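Local coordinates for dual specificity protein phosphatase 8 (Homo sapiens, PDB 4JMK) that probably dephosphorylates phosphotyrosine, phosphoserine and phosphothreonine in proteins and so negatively regulates mitogen-activated protein kinases, at residues P8-G13 with E72-A77; S30-A35 with D43-S48; E61-W66 with S95-I100; A101-T106 with R116-R121. The protein carries 1 engineered substitution. All coordinates share one frame; numbering follows the deposited sequence.

Contact 1 of 4, residues P8-G13 with E72-A77; sequences PHLYLG and EFIDKA
His9 and Leu10 meet Ile74 in a small apolar contact between sheet and helix: strand 10-13 of the mixed sheet, with the residue just before it, lies against helix 67-79. All the touching falls on one isoleucine, whose two branches go to different partners. Its CG2 methyl, anti to the backbone N, comes to the imidazole of His9, with CG2 of Ile74 4.0 Å from CD2 of His9 and 4.2 Å from NE2 of His9. The two side chains cross at about a right angle, and the methyl comes to the ring obliquely. The other branch, CG1 with its terminal CD1, reaches Leu10, where CD1 of Ile74 and CD1 of Leu10 are 4.0 Å apart. Leu10 does not start out facing the helix; its methyl end closes the distance. His9 holds CG between its backbone N and carbonyl carbon (chi1 59°), a position that swings the ring from the loop toward the helix. Tyr102 of helix 94-107 lies against both Leu10 and Ile74, and its hydroxyl hydrogen-bonds to NE2 of His9 and OD1 of Asp75. Asp75 and His9 do not meet directly, since OD1 of Asp75 is 4.8 Å from NE2 of His9. The dispersion contact thus has a polar border, where the tyrosine hydroxyl links imidazole to carboxylate and so steadies the turn of the ring beside the Ile74 methyl.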
loop_
_atom_site.group_PDB
_atom_site.type_symbol
_atom_site.label_atom_id
_atom_site.label_comp_id
_atom_site.label_asym_id
_atom_site.label_seq_id
_atom_site.Cartn_x
_atom_site.Cartn_y
_atom_site.Cartn_z
ATOM N N PRO A 8 9.080 9.415 0.537
ATOM C CA PRO A 8 9.128 10.229 1.759
ATOM C C PRO A 8 7.814 10.227 2.545
ATOM O O PRO A 8 7.845 10.357 3.770
ATOM C CB PRO A 8 9.450 11.643 1.230
ATOM C CG PRO A 8 10.234 11.406 -0.004
ATOM C CD PRO A 8 9.615 10.146 -0.630
ATOM N N HIS A 9 6.679 10.058 1.870
ATOM C CA HIS A 9 5.401 10.051 2.577
ATOM C C HIS A 9 4.849 8.638 2.745
ATOM O O HIS A 9 3.780 8.457 3.304
ATOM C CB HIS A 9 4.372 10.926 1.858
ATOM C CG HIS A 9 4.093 10.506 0.444
ATOM N ND1 HIS A 9 5.051 10.559 -0.552
ATOM C CD2 HIS A 9 2.963 10.044 -0.145
ATOM C CE1 HIS A 9 4.519 10.141 -1.687
ATOM N NE2 HIS A 9 3.254 9.828 -1.472
ATOM N N LEU A 10 5.566 7.631 2.260
ATOM C CA LEU A 10 4.981 6.277 2.237
ATOM C C LEU A 10 5.900 5.206 2.827
ATOM O O LEU A 10 7.002 4.942 2.297
ATOM C CB LEU A 10 4.594 5.909 0.788
ATOM C CG LEU A 10 4.051 4.492 0.570
ATOM C CD1 LEU A 10 2.710 4.336 1.267
ATOM C CD2 LEU A 10 3.911 4.225 -0.922
ATOM N N TYR A 11 5.430 4.596 3.917
ATOM C CA TYR A 11 6.111 3.493 4.591
ATOM C C TYR A 11 5.367 2.186 4.395
ATOM O O TYR A 11 4.140 2.178 4.228
ATOM C CB TYR A 11 6.186 3.758 6.099
ATOM C CG TYR A 11 7.112 4.885 6.467
ATOM C CD1 TYR A 11 6.707 6.203 6.336
ATOM C CD2 TYR A 11 8.384 4.627 6.975
ATOM C CE1 TYR A 11 7.549 7.245 6.675
ATOM C CE2 TYR A 11 9.232 5.664 7.323
ATOM C CZ TYR A 11 8.804 6.973 7.170
ATOM O OH TYR A 11 9.636 8.020 7.506
ATOM N N LEU A 12 6.114 1.078 4.450
ATOM C CA LEU A 12 5.546 -0.262 4.328
ATOM C C LEU A 12 6.040 -1.097 5.520
ATOM O O LEU A 12 7.238 -1.133 5.797
ATOM C CB LEU A 12 6.001 -0.880 2.992
ATOM C CG LEU A 12 5.503 -2.256 2.566
ATOM C CD1 LEU A 12 3.986 -2.276 2.596
ATOM C CD2 LEU A 12 6.031 -2.591 1.164
ATOM N N GLY A 13 5.133 -1.738 6.246
ATOM C CA GLY A 13 5.553 -2.446 7.445
ATOM C C GLY A 13 4.611 -3.539 7.896
ATOM O O GLY A 13 3.695 -3.922 7.161
ATOM N N GLU A 72 -5.979 6.925 -3.181
ATOM C CA GLU A 72 -6.572 8.191 -2.742
ATOM C C GLU A 72 -6.215 8.515 -1.273
ATOM O O GLU A 72 -5.856 9.651 -0.940
ATOM C CB GLU A 72 -8.097 8.109 -2.922
ATOM C CG GLU A 72 -8.879 9.329 -2.465
ATOM C CD GLU A 72 -10.384 9.061 -2.370
ATOM O OE1 GLU A 72 -11.144 9.600 -3.204
ATOM O OE2 GLU A 72 -10.810 8.320 -1.454
ATOM N N PHE A 73 -6.309 7.511 -0.404
ATOM C CA PHE A 73 -5.957 7.675 1.006
ATOM C C PHE A 73 -4.496 8.094 1.166
ATOM O O PHE A 73 -4.176 9.011 1.942
ATOM C CB PHE A 73 -6.222 6.366 1.761
ATOM C CG PHE A 73 -5.947 6.442 3.254
ATOM C CD1 PHE A 73 -6.809 7.133 4.106
ATOM C CD2 PHE A 73 -4.836 5.809 3.797
ATOM C CE1 PHE A 73 -6.559 7.197 5.482
ATOM C CE2 PHE A 73 -4.571 5.869 5.166
ATOM C CZ PHE A 73 -5.445 6.562 6.019
ATOM N N ILE A 74 -3.603 7.407 0.457
ATOM C CA ILE A 74 -2.179 7.732 0.528
ATOM C C ILE A 74 -1.947 9.154 0.032
ATOM O O ILE A 74 -1.159 9.900 0.630
ATOM C CB ILE A 74 -1.314 6.718 -0.269
ATOM C CG1 ILE A 74 -1.363 5.339 0.412
ATOM C CG2 ILE A 74 0.144 7.217 -0.416
ATOM C CD1 ILE A 74 -0.870 4.207 -0.473
ATOM N N ASP A 75 -2.646 9.550 -1.032
ATOM C CA ASP A 75 -2.520 10.932 -1.513
ATOM C C ASP A 75 -3.131 11.975 -0.562
ATOM O O ASP A 75 -2.711 13.138 -0.558
ATOM C CB ASP A 75 -3.087 11.064 -2.929
ATOM C CG ASP A 75 -2.165 10.452 -3.972
ATOM O OD1 ASP A 75 -0.928 10.519 -3.776
ATOM O OD2 ASP A 75 -2.671 9.913 -4.981
ATOM N N LYS A 76 -4.115 11.580 0.245
ATOM C CA LYS A 76 -4.630 12.518 1.247
ATOM C C LYS A 76 -3.540 12.857 2.259
ATOM O O LYS A 76 -3.399 14.013 2.666
ATOM C CB LYS A 76 -5.849 11.960 1.975
ATOM C CG LYS A 76 -7.105 11.900 1.139
ATOM C CD LYS A 76 -8.291 11.475 2.016
ATOM C CE LYS A 76 -9.559 11.228 1.210
ATOM N NZ LYS A 76 -10.660 10.661 2.069
ATOM N N ALA A 77 -2.769 11.849 2.664
ATOM C CA ALA A 77 -1.621 12.070 3.544
ATOM C C ALA A 77 -0.586 12.975 2.873
ATOM O O ALA A 77 -0.111 13.948 3.471
ATOM C CB ALA A 77 -0.988 10.732 3.962
#

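Contact 2 of 4, residues S30-A35 with D43-S48; sequences SYVLNA and DFICES
Val32 and Ile45 make the apolar part of this contact, between strand 29-34 and the loop that follows it. CG2 of Val32 meets the ethyl branch of Ile45, lying 3.8 Å from CG1 of Ile45 and 3.9 Å from CD1 of Ile45, and the two side chains cross at about a right angle. Ile45 carries CG1 anti to its carbonyl carbon and turns CD1 back (chi2 -60°), which lays the end of the branch between the valine methyl and the strand backbone. Met24 of helix 21-26 touches both residues.

CD1 of Ile45 is 3.9 Å from the carbonyl O of Ser30, and CG2 of Ile45 is 4.0 Å from the same oxygen, both loosely packed against it.

The polar link runs through water. One molecule donates to O of Ser30 at 2.8 Å and accepts from N of Cys46 at 2.9 Å, joining strand and loop by their main chains where they stand too far apart for a direct bond. That carbonyl therefore has a hydrogen-bonding partner beside the two isoleucine methyls.

Val32 also pairs through its backbone with Arg49 and Met51. The loop after strand 29-34 thus covers that strand with Ile45 and leads into strand 50-52, the parallel outermost strand of the five-stranded mixed sheet in the dual-specificity phosphatase catalytic domain.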
loop_
_atom_site.group_PDB
_atom_site.type_symbol
_atom_site.label_atom_id
_atom_site.label_comp_id
_atom_site.label_asym_id
_atom_site.label_seq_id
_atom_site.Cartn_x
_atom_site.Cartn_y
_atom_site.Cartn_z
ATOM N N SER A 30 1.339 9.371 11.318
ATOM C CA SER A 30 0.007 9.663 11.856
ATOM C C SER A 30 -1.132 9.041 11.044
ATOM O O SER A 30 -2.258 8.956 11.532
ATOM C CB SER A 30 -0.206 11.181 11.995
ATOM O OG SER A 30 -0.318 11.830 10.725
ATOM N N TYR A 31 -0.837 8.600 9.817
ATOM C CA TYR A 31 -1.826 7.919 8.968
ATOM C C TYR A 31 -1.506 6.432 8.845
ATOM O O TYR A 31 -0.334 6.058 8.708
ATOM C CB TYR A 31 -1.794 8.494 7.550
ATOM C CG TYR A 31 -2.537 9.795 7.358
ATOM C CD1 TYR A 31 -2.029 10.989 7.844
ATOM C CD2 TYR A 31 -3.729 9.827 6.652
ATOM C CE1 TYR A 31 -2.696 12.178 7.641
ATOM C CE2 TYR A 31 -4.405 11.009 6.444
ATOM C CZ TYR A 31 -3.885 12.177 6.941
ATOM O OH TYR A 31 -4.559 13.356 6.735
ATOM N N VAL A 32 -2.547 5.607 8.845
ATOM C CA VAL A 32 -2.397 4.148 8.744
ATOM C C VAL A 32 -3.382 3.537 7.752
ATOM O O VAL A 32 -4.606 3.740 7.857
ATOM C CB VAL A 32 -2.606 3.449 10.102
ATOM C CG1 VAL A 32 -2.636 1.901 9.916
ATOM C CG2 VAL A 32 -1.497 3.843 11.084
ATOM N N LEU A 33 -2.841 2.787 6.793
ATOM C CA LEU A 33 -3.642 1.982 5.877
ATOM C C LEU A 33 -3.415 0.521 6.240
ATOM O O LEU A 33 -2.320 -0.012 6.061
ATOM C CB LEU A 33 -3.230 2.247 4.422
ATOM C CG LEU A 33 -4.061 1.606 3.313
ATOM C CD1 LEU A 33 -5.505 1.865 3.506
ATOM C CD2 LEU A 33 -3.617 2.151 1.941
ATOM N N ASN A 34 -4.458 -0.109 6.765
ATOM C CA ASN A 34 -4.392 -1.444 7.349
ATOM C C ASN A 34 -5.041 -2.417 6.380
ATOM O O ASN A 34 -6.272 -2.422 6.228
ATOM C CB ASN A 34 -5.167 -1.399 8.667
ATOM C CG ASN A 34 -5.210 -2.729 9.393
ATOM O OD1 ASN A 34 -5.090 -3.798 8.794
ATOM N ND2 ASN A 34 -5.438 -2.665 10.699
ATOM N N ALA A 35 -4.219 -3.231 5.719
ATOM C CA ALA A 35 -4.719 -4.163 4.710
ATOM C C ALA A 35 -4.870 -5.535 5.333
ATOM O O ALA A 35 -4.023 -6.408 5.138
ATOM C CB ALA A 35 -3.764 -4.223 3.523
ATOM N N ASP A 43 -4.362 2.149 19.135
ATOM C CA ASP A 43 -5.195 3.057 19.922
ATOM C C ASP A 43 -4.787 4.505 19.729
ATOM O O ASP A 43 -5.616 5.422 19.853
ATOM C CB ASP A 43 -5.103 2.699 21.406
ATOM C CG ASP A 43 -5.970 1.517 21.765
ATOM O OD1 ASP A 43 -6.397 1.419 22.939
ATOM O OD2 ASP A 43 -6.227 0.689 20.865
ATOM N N PHE A 44 -3.507 4.706 19.424
ATOM C CA PHE A 44 -2.931 6.044 19.322
ATOM C C PHE A 44 -3.115 6.715 17.959
ATOM O O PHE A 44 -2.623 7.831 17.742
ATOM C CB PHE A 44 -1.446 6.025 19.725
ATOM C CG PHE A 44 -0.614 5.018 18.965
ATOM C CD1 PHE A 44 -0.083 5.331 17.714
ATOM C CD2 PHE A 44 -0.347 3.772 19.509
ATOM C CE1 PHE A 44 0.697 4.413 17.015
ATOM C CE2 PHE A 44 0.428 2.848 18.821
ATOM C CZ PHE A 44 0.953 3.169 17.576
ATOM N N ILE A 45 -3.831 6.045 17.055
ATOM C CA ILE A 45 -4.114 6.582 15.722
ATOM C C ILE A 45 -5.557 7.099 15.636
ATOM O O ILE A 45 -6.485 6.422 16.086
ATOM C CB ILE A 45 -3.903 5.499 14.619
ATOM C CG1 ILE A 45 -2.427 5.081 14.531
ATOM C CG2 ILE A 45 -4.391 6.000 13.275
ATOM C CD1 ILE A 45 -1.446 6.249 14.193
ATOM N N CYS A 46 -5.740 8.287 15.048
ATOM C CA CYS A 46 -7.071 8.905 14.876
ATOM C C CYS A 46 -7.907 8.238 13.807
ATOM O O CYS A 46 -7.402 7.905 12.731
ATOM C CB CYS A 46 -6.917 10.378 14.483
ATOM S SG CYS A 46 -6.094 11.347 15.732
ATOM N N GLU A 47 -9.199 8.079 14.075
ATOM C CA GLU A 47 -10.093 7.432 13.116
ATOM C C GLU A 47 -10.059 8.098 11.742
ATOM O O GLU A 47 -10.089 7.420 10.708
ATOM C CB GLU A 47 -11.526 7.394 13.651
ATOM C CG GLU A 47 -12.458 6.523 12.815
ATOM C CD GLU A 47 -12.045 5.053 12.812
ATOM O OE1 GLU A 47 -12.170 4.398 11.752
ATOM O OE2 GLU A 47 -11.607 4.549 13.873
ATOM N N SER A 48 -9.974 9.424 11.722
ATOM C CA SER A 48 -9.984 10.141 10.446
ATOM C C SER A 48 -8.683 9.946 9.654
ATOM O O SER A 48 -8.607 10.308 8.484
ATOM C CB SER A 48 -10.230 11.638 10.665
ATOM O OG SER A 48 -9.164 12.229 11.383
HETATM O O HOH W 1 -3.376 9.681 13.988
#

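Contact 3 of 4, residues E61-W66 with S95-I100; sequences EKLLPW and SATIAI
Leu63 reaches from the loop before helix 67-79 into the side of helix 94-107, where it meets Thr97 and Ile98. Its CB points toward the helix, and CG stands anti to the backbone N (chi1 172°), which extends the side chain before it forks. Neither CB nor CG is among the atoms that touch; the two methyls divide the helix between them. CD2 goes to Thr97: CD2 of Leu63 is 3.5 Å from CG2 of Thr97 and 3.7 Å from CB of Thr97, a close approach on the carbon side of the threonine. OG1 of Thr97 lies on the other branch and is hydrogen-bonded to O of Ser93, one turn back.

CD1 goes to the neighbouring residue, with CD1 of Leu63 3.9 Å from CG1 of Ile98 and 4.1 Å from CD1 of Ile98. The isoleucine leaves its CA at an angle to the loop, and its ethyl branch closes the distance. Both helix side chains run obliquely to the leucine, so its fork straddles two consecutive residues.

Helix 94-107 follows the phosphate-binding loop of the protein-tyrosine phosphatase fold. OG of Ser95 hydrogen-bonds to OG of Ser88, the engineered serine at the position of the predicted phosphocysteine nucleophile, whose side chain lies about 8 Å from that of Ile98.

On the loop side, Gln134 of helix 129-148 takes the backbone at two points, OE1 of Gln134 accepting from N of Leu63 and NE2 of Gln134 donating to O of Glu61.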
loop_
_atom_site.group_PDB
_atom_site.type_symbol
_atom_site.label_atom_id
_atom_site.label_comp_id
_atom_site.label_asym_id
_atom_site.label_seq_id
_atom_site.Cartn_x
_atom_site.Cartn_y
_atom_site.Cartn_z
ATOM N N GLU A 61 -8.643 -14.142 -2.626
ATOM C CA GLU A 61 -9.062 -12.839 -2.141
ATOM C C GLU A 61 -8.896 -11.793 -3.235
ATOM O O GLU A 61 -8.038 -11.890 -4.119
ATOM C CB GLU A 61 -8.286 -12.435 -0.887
ATOM C CG GLU A 61 -8.708 -11.108 -0.283
ATOM C CD GLU A 61 -10.062 -11.166 0.399
ATOM O OE1 GLU A 61 -10.092 -11.443 1.613
ATOM O OE2 GLU A 61 -11.093 -10.926 -0.266
ATOM N N LYS A 62 -9.729 -10.772 -3.158
ATOM C CA LYS A 62 -9.826 -9.823 -4.234
ATOM C C LYS A 62 -9.457 -8.396 -3.750
ATOM O O LYS A 62 -10.106 -7.823 -2.858
ATOM C CB LYS A 62 -11.232 -9.962 -4.815
ATOM C CG LYS A 62 -11.376 -9.597 -6.267
ATOM C CD LYS A 62 -12.685 -8.831 -6.435
ATOM C CE LYS A 62 -12.898 -7.900 -5.237
ATOM N NZ LYS A 62 -11.667 -7.130 -4.841
ATOM N N LEU A 63 -8.391 -7.841 -4.315
ATOM C CA LEU A 63 -7.811 -6.581 -3.850
ATOM C C LEU A 63 -8.128 -5.456 -4.851
ATOM O O LEU A 63 -8.084 -4.274 -4.508
ATOM C CB LEU A 63 -6.291 -6.761 -3.723
ATOM C CG LEU A 63 -5.349 -5.591 -3.430
ATOM C CD1 LEU A 63 -5.795 -4.804 -2.213
ATOM C CD2 LEU A 63 -3.916 -6.093 -3.241
ATOM N N LEU A 64 -8.442 -5.831 -6.088
ATOM C CA LEU A 64 -8.572 -4.875 -7.208
ATOM C C LEU A 64 -9.375 -3.561 -7.017
ATOM O O LEU A 64 -8.835 -2.464 -7.290
ATOM C CB LEU A 64 -9.037 -5.586 -8.485
ATOM C CG LEU A 64 -8.025 -5.732 -9.613
ATOM C CD1 LEU A 64 -8.641 -6.530 -10.758
ATOM C CD2 LEU A 64 -7.567 -4.365 -10.094
ATOM N N PRO A 65 -10.647 -3.651 -6.550
ATOM C CA PRO A 65 -11.517 -2.496 -6.342
ATOM C C PRO A 65 -11.190 -1.730 -5.104
ATOM O O PRO A 65 -11.914 -0.788 -4.822
ATOM C CB PRO A 65 -12.887 -3.125 -6.116
ATOM C CG PRO A 65 -12.556 -4.380 -5.465
ATOM C CD PRO A 65 -11.391 -4.865 -6.261
ATOM N N TRP A 66 -10.171 -2.128 -4.348
ATOM C CA TRP A 66 -9.738 -1.336 -3.196
ATOM C C TRP A 66 -8.549 -0.477 -3.558
ATOM O O TRP A 66 -8.162 0.387 -2.784
ATOM C CB TRP A 66 -9.338 -2.254 -2.038
ATOM C CG TRP A 66 -10.499 -2.930 -1.387
ATOM C CD1 TRP A 66 -10.852 -4.246 -1.489
ATOM C CD2 TRP A 66 -11.455 -2.322 -0.511
ATOM N NE1 TRP A 66 -11.980 -4.492 -0.735
ATOM C CE2 TRP A 66 -12.370 -3.327 -0.126
ATOM C CE3 TRP A 66 -11.631 -1.026 -0.017
ATOM C CZ2 TRP A 66 -13.442 -3.072 0.738
ATOM C CZ3 TRP A 66 -12.695 -0.775 0.833
ATOM C CH2 TRP A 66 -13.586 -1.793 1.202
ATOM N N SER A 95 -0.169 -5.661 1.974
ATOM C CA SER A 95 0.308 -4.289 2.010
ATOM C C SER A 95 1.330 -4.011 0.909
ATOM O O SER A 95 1.314 -2.946 0.280
ATOM C CB SER A 95 0.911 -4.001 3.383
ATOM O OG SER A 95 1.917 -4.953 3.685
ATOM N N ALA A 96 2.216 -4.971 0.652
ATOM C CA ALA A 96 3.239 -4.772 -0.372
ATOM C C ALA A 96 2.583 -4.511 -1.729
ATOM O O ALA A 96 3.013 -3.636 -2.488
ATOM C CB ALA A 96 4.153 -5.999 -0.439
ATOM N N THR A 97 1.531 -5.264 -2.032
ATOM C CA THR A 97 0.852 -5.088 -3.321
ATOM C C THR A 97 0.237 -3.688 -3.444
ATOM O O THR A 97 0.305 -3.054 -4.499
ATOM C CB THR A 97 -0.199 -6.194 -3.550
ATOM O OG1 THR A 97 0.445 -7.475 -3.464
ATOM C CG2 THR A 97 -0.826 -6.054 -4.940
ATOM N N ILE A 98 -0.339 -3.184 -2.361
ATOM C CA ILE A 98 -0.883 -1.821 -2.394
ATOM C C ILE A 98 0.199 -0.781 -2.680
ATOM O O ILE A 98 0.006 0.104 -3.528
ATOM C CB ILE A 98 -1.665 -1.501 -1.108
ATOM C CG1 ILE A 98 -2.953 -2.328 -1.095
ATOM C CG2 ILE A 98 -1.990 0.015 -1.002
ATOM C CD1 ILE A 98 -3.710 -2.316 0.242
ATOM N N ALA A 99 1.343 -0.899 -2.004
ATOM C CA ALA A 99 2.473 0.003 -2.247
ATOM C C ALA A 99 2.919 -0.047 -3.702
ATOM O O ALA A 99 3.225 0.998 -4.305
ATOM C CB ALA A 99 3.637 -0.345 -1.333
ATOM N N ILE A 100 2.972 -1.253 -4.262
ATOM C CA ILE A 100 3.383 -1.411 -5.668
ATOM C C ILE A 100 2.395 -0.714 -6.586
ATOM O O ILE A 100 2.803 0.019 -7.483
ATOM C CB ILE A 100 3.550 -2.902 -6.073
ATOM C CG1 ILE A 100 4.699 -3.517 -5.270
ATOM C CG2 ILE A 100 3.854 -3.026 -7.573
ATOM C CD1 ILE A 100 4.711 -5.045 -5.238
#

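Contact 4 of 4, residues A101-T106 with R116-R121; sequences AYIMKT and RFVKDR
Ile103 points its CD1 methyl into the angle between Phe117 and Val118, and between residues 101-106 and 116-121 every close approach is made by this methyl. Against Phe117 the isoleucine stands at about a right angle: CD1 of Ile103 is 3.4 Å from CD2 of Phe117 and 3.8 Å from CE2 of Phe117, and the methyl meets the CD2-CE2 bond of the ring at a slant. Val118, by contrast, runs obliquely to the isoleucine, and CD1 of Ile103 lies 3.5 Å from CG2 of Val118, tighter than usual for two methyls. The extended ethyl branch of Ile103 (chi2 165°) carries CD1 this far from its own helix.

Helices 94-107 and 111-121 are consecutive in the alpha/beta catalytic domain of the dual-specificity phosphatases, the first following the phosphate-binding loop of the family. Ile103 and Met104 also reach Ala114 of the second helix. Ile6 of strand 4-7 touches both Ile103 and Phe117, bringing the sheet edge into the same cluster.

The ring of Phe117 is gripped from its own helix as well. Arg121 folds back, NH1 of Arg121 sitting 3.2 Å above the ring plane over its centre, and CZ of Phe117 lies over the guanidinium centre in turn. NH1 of Arg121 also donates to O of Phe117 at 2.9 Å, with an N-H...O angle of 152° and the acceptor near the guanidinium plane.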
loop_
_atom_site.group_PDB
_atom_site.type_symbol
_atom_site.label_atom_id
_atom_site.label_comp_id
_atom_site.label_asym_id
_atom_site.label_seq_id
_atom_site.Cartn_x
_atom_site.Cartn_y
_atom_site.Cartn_z
ATOM N N ALA A 101 1.101 -0.931 -6.367
ATOM C CA ALA A 101 0.085 -0.255 -7.180
ATOM C C ALA A 101 0.191 1.272 -7.078
ATOM O O ALA A 101 -0.012 1.985 -8.064
ATOM C CB ALA A 101 -1.317 -0.727 -6.784
ATOM N N TYR A 102 0.494 1.782 -5.887
ATOM C CA TYR A 102 0.604 3.225 -5.719
ATOM C C TYR A 102 1.715 3.800 -6.596
ATOM O O TYR A 102 1.557 4.860 -7.214
ATOM C CB TYR A 102 0.857 3.592 -4.250
ATOM C CG TYR A 102 0.993 5.083 -4.071
ATOM C CD1 TYR A 102 -0.133 5.893 -3.961
ATOM C CD2 TYR A 102 2.243 5.689 -4.045
ATOM C CE1 TYR A 102 -0.007 7.278 -3.822
ATOM C CE2 TYR A 102 2.374 7.067 -3.903
ATOM C CZ TYR A 102 1.245 7.845 -3.791
ATOM O OH TYR A 102 1.373 9.207 -3.654
ATOM N N ILE A 103 2.844 3.106 -6.640
ATOM C CA ILE A 103 3.968 3.565 -7.446
ATOM C C ILE A 103 3.637 3.465 -8.919
ATOM O O ILE A 103 3.963 4.366 -9.700
ATOM C CB ILE A 103 5.240 2.782 -7.098
ATOM C CG1 ILE A 103 5.680 3.170 -5.687
ATOM C CG2 ILE A 103 6.364 3.078 -8.065
ATOM C CD1 ILE A 103 6.665 2.235 -5.123
ATOM N N MET A 104 2.964 2.383 -9.298
ATOM C CA MET A 104 2.530 2.223 -10.689
ATOM C C MET A 104 1.693 3.402 -11.180
ATOM O O MET A 104 1.971 3.997 -12.217
ATOM C CB MET A 104 1.675 0.969 -10.819
ATOM C CG MET A 104 2.440 -0.318 -10.839
ATOM S SD MET A 104 1.319 -1.732 -10.783
ATOM C CE MET A 104 0.580 -1.546 -12.390
ATOM N N LYS A 105 0.650 3.724 -10.432
ATOM C CA LYS A 105 -0.262 4.778 -10.827
ATOM C C LYS A 105 0.398 6.148 -10.751
ATOM O O LYS A 105 0.208 6.970 -11.640
ATOM C CB LYS A 105 -1.505 4.746 -9.947
ATOM C CG LYS A 105 -2.613 5.694 -10.409
ATOM C CD LYS A 105 -3.870 5.503 -9.570
ATOM C CE LYS A 105 -4.938 6.500 -9.927
ATOM N NZ LYS A 105 -5.117 6.557 -11.382
ATOM N N THR A 106 1.169 6.397 -9.692
ATOM C CA THR A 106 1.738 7.727 -9.479
ATOM C C THR A 106 2.795 8.058 -10.521
ATOM O O THR A 106 2.835 9.172 -11.046
ATOM C CB THR A 106 2.368 7.833 -8.086
ATOM O OG1 THR A 106 1.345 7.667 -7.095
ATOM C CG2 THR A 106 3.041 9.184 -7.899
ATOM N N ARG A 116 9.771 -4.205 -8.753
ATOM C CA ARG A 116 11.204 -4.159 -8.476
ATOM C C ARG A 116 11.563 -2.970 -7.563
ATOM O O ARG A 116 12.438 -3.088 -6.697
ATOM C CB ARG A 116 11.985 -4.092 -9.797
ATOM C CG ARG A 116 13.493 -4.269 -9.677
ATOM C CD ARG A 116 14.144 -4.138 -11.054
ATOM N NE ARG A 116 13.769 -2.875 -11.689
ATOM C CZ ARG A 116 14.006 -2.562 -12.959
ATOM N NH1 ARG A 116 14.625 -3.423 -13.756
ATOM N NH2 ARG A 116 13.621 -1.382 -13.431
ATOM N N PHE A 117 10.891 -1.832 -7.754
ATOM C CA PHE A 117 11.142 -0.643 -6.925
ATOM C C PHE A 117 10.880 -0.944 -5.444
ATOM O O PHE A 117 11.687 -0.600 -4.563
ATOM C CB PHE A 117 10.273 0.532 -7.396
ATOM C CG PHE A 117 10.548 1.839 -6.678
ATOM C CD1 PHE A 117 11.310 2.835 -7.286
ATOM C CD2 PHE A 117 10.024 2.082 -5.421
ATOM C CE1 PHE A 117 11.546 4.043 -6.638
ATOM C CE2 PHE A 117 10.252 3.289 -4.759
ATOM C CZ PHE A 117 11.018 4.266 -5.358
ATOM N N VAL A 118 9.751 -1.587 -5.161
ATOM C CA VAL A 118 9.412 -1.884 -3.778
ATOM C C VAL A 118 10.281 -3.012 -3.255
ATOM O O VAL A 118 10.760 -2.973 -2.113
ATOM C CB VAL A 118 7.936 -2.232 -3.635
ATOM C CG1 VAL A 118 7.604 -2.582 -2.167
ATOM C CG2 VAL A 118 7.099 -1.046 -4.114
ATOM N N LYS A 119 10.498 -4.009 -4.106
ATOM C CA LYS A 119 11.302 -5.179 -3.742
ATOM C C LYS A 119 12.745 -4.796 -3.390
ATOM O O LYS A 119 13.333 -5.343 -2.453
ATOM C CB LYS A 119 11.274 -6.186 -4.897
ATOM C CG LYS A 119 12.150 -7.410 -4.711
ATOM C CD LYS A 119 11.482 -8.438 -3.829
ATOM C CE LYS A 119 12.238 -9.770 -3.858
ATOM N NZ LYS A 119 11.712 -10.654 -2.795
ATOM N N ASP A 120 13.318 -3.856 -4.142
ATOM C CA ASP A 120 14.663 -3.361 -3.842
ATOM C C ASP A 120 14.779 -2.748 -2.447
ATOM O O ASP A 120 15.818 -2.853 -1.809
ATOM C CB ASP A 120 15.104 -2.311 -4.870
ATOM C CG ASP A 120 15.458 -2.911 -6.206
ATOM O OD1 ASP A 120 15.489 -2.148 -7.195
ATOM O OD2 ASP A 120 15.691 -4.140 -6.283
ATOM N N ARG A 121 13.715 -2.097 -1.985
ATOM C CA ARG A 121 13.756 -1.370 -0.717
ATOM C C ARG A 121 13.311 -2.243 0.457
ATOM O O ARG A 121 13.752 -2.054 1.589
ATOM C CB ARG A 121 12.928 -0.077 -0.820
ATOM C CG ARG A 121 13.602 0.988 -1.712
ATOM C CD ARG A 121 12.621 1.943 -2.380
ATOM N NE ARG A 121 13.341 2.929 -3.192
ATOM C CZ ARG A 121 13.733 2.736 -4.449
ATOM N NH1 ARG A 121 13.480 1.590 -5.073
ATOM N NH2 ARG A 121 14.393 3.690 -5.094
#

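All four contacts are mainly buried and apolar, but they join different elements. Contacts 3, 1 and 4 lie near the core, their centres about 7, 8 and 9 Å from the centre of the chain; contact 2, at about 14 Å, lies nearer the outside and has a water between main chains. Contact 1 sets a strand against helix 67-79; contact 2 uses another strand of the same sheet, separated from 10-13 by strand 83-87, against its following loop. Contacts 3 and 4 share helix 94-107 and touch through Ile100 and Val118. Polar bonds join contact 1 to contact 4 through a tyrosine, whereas contact 1 meets contact 2 by packing on Tyr31.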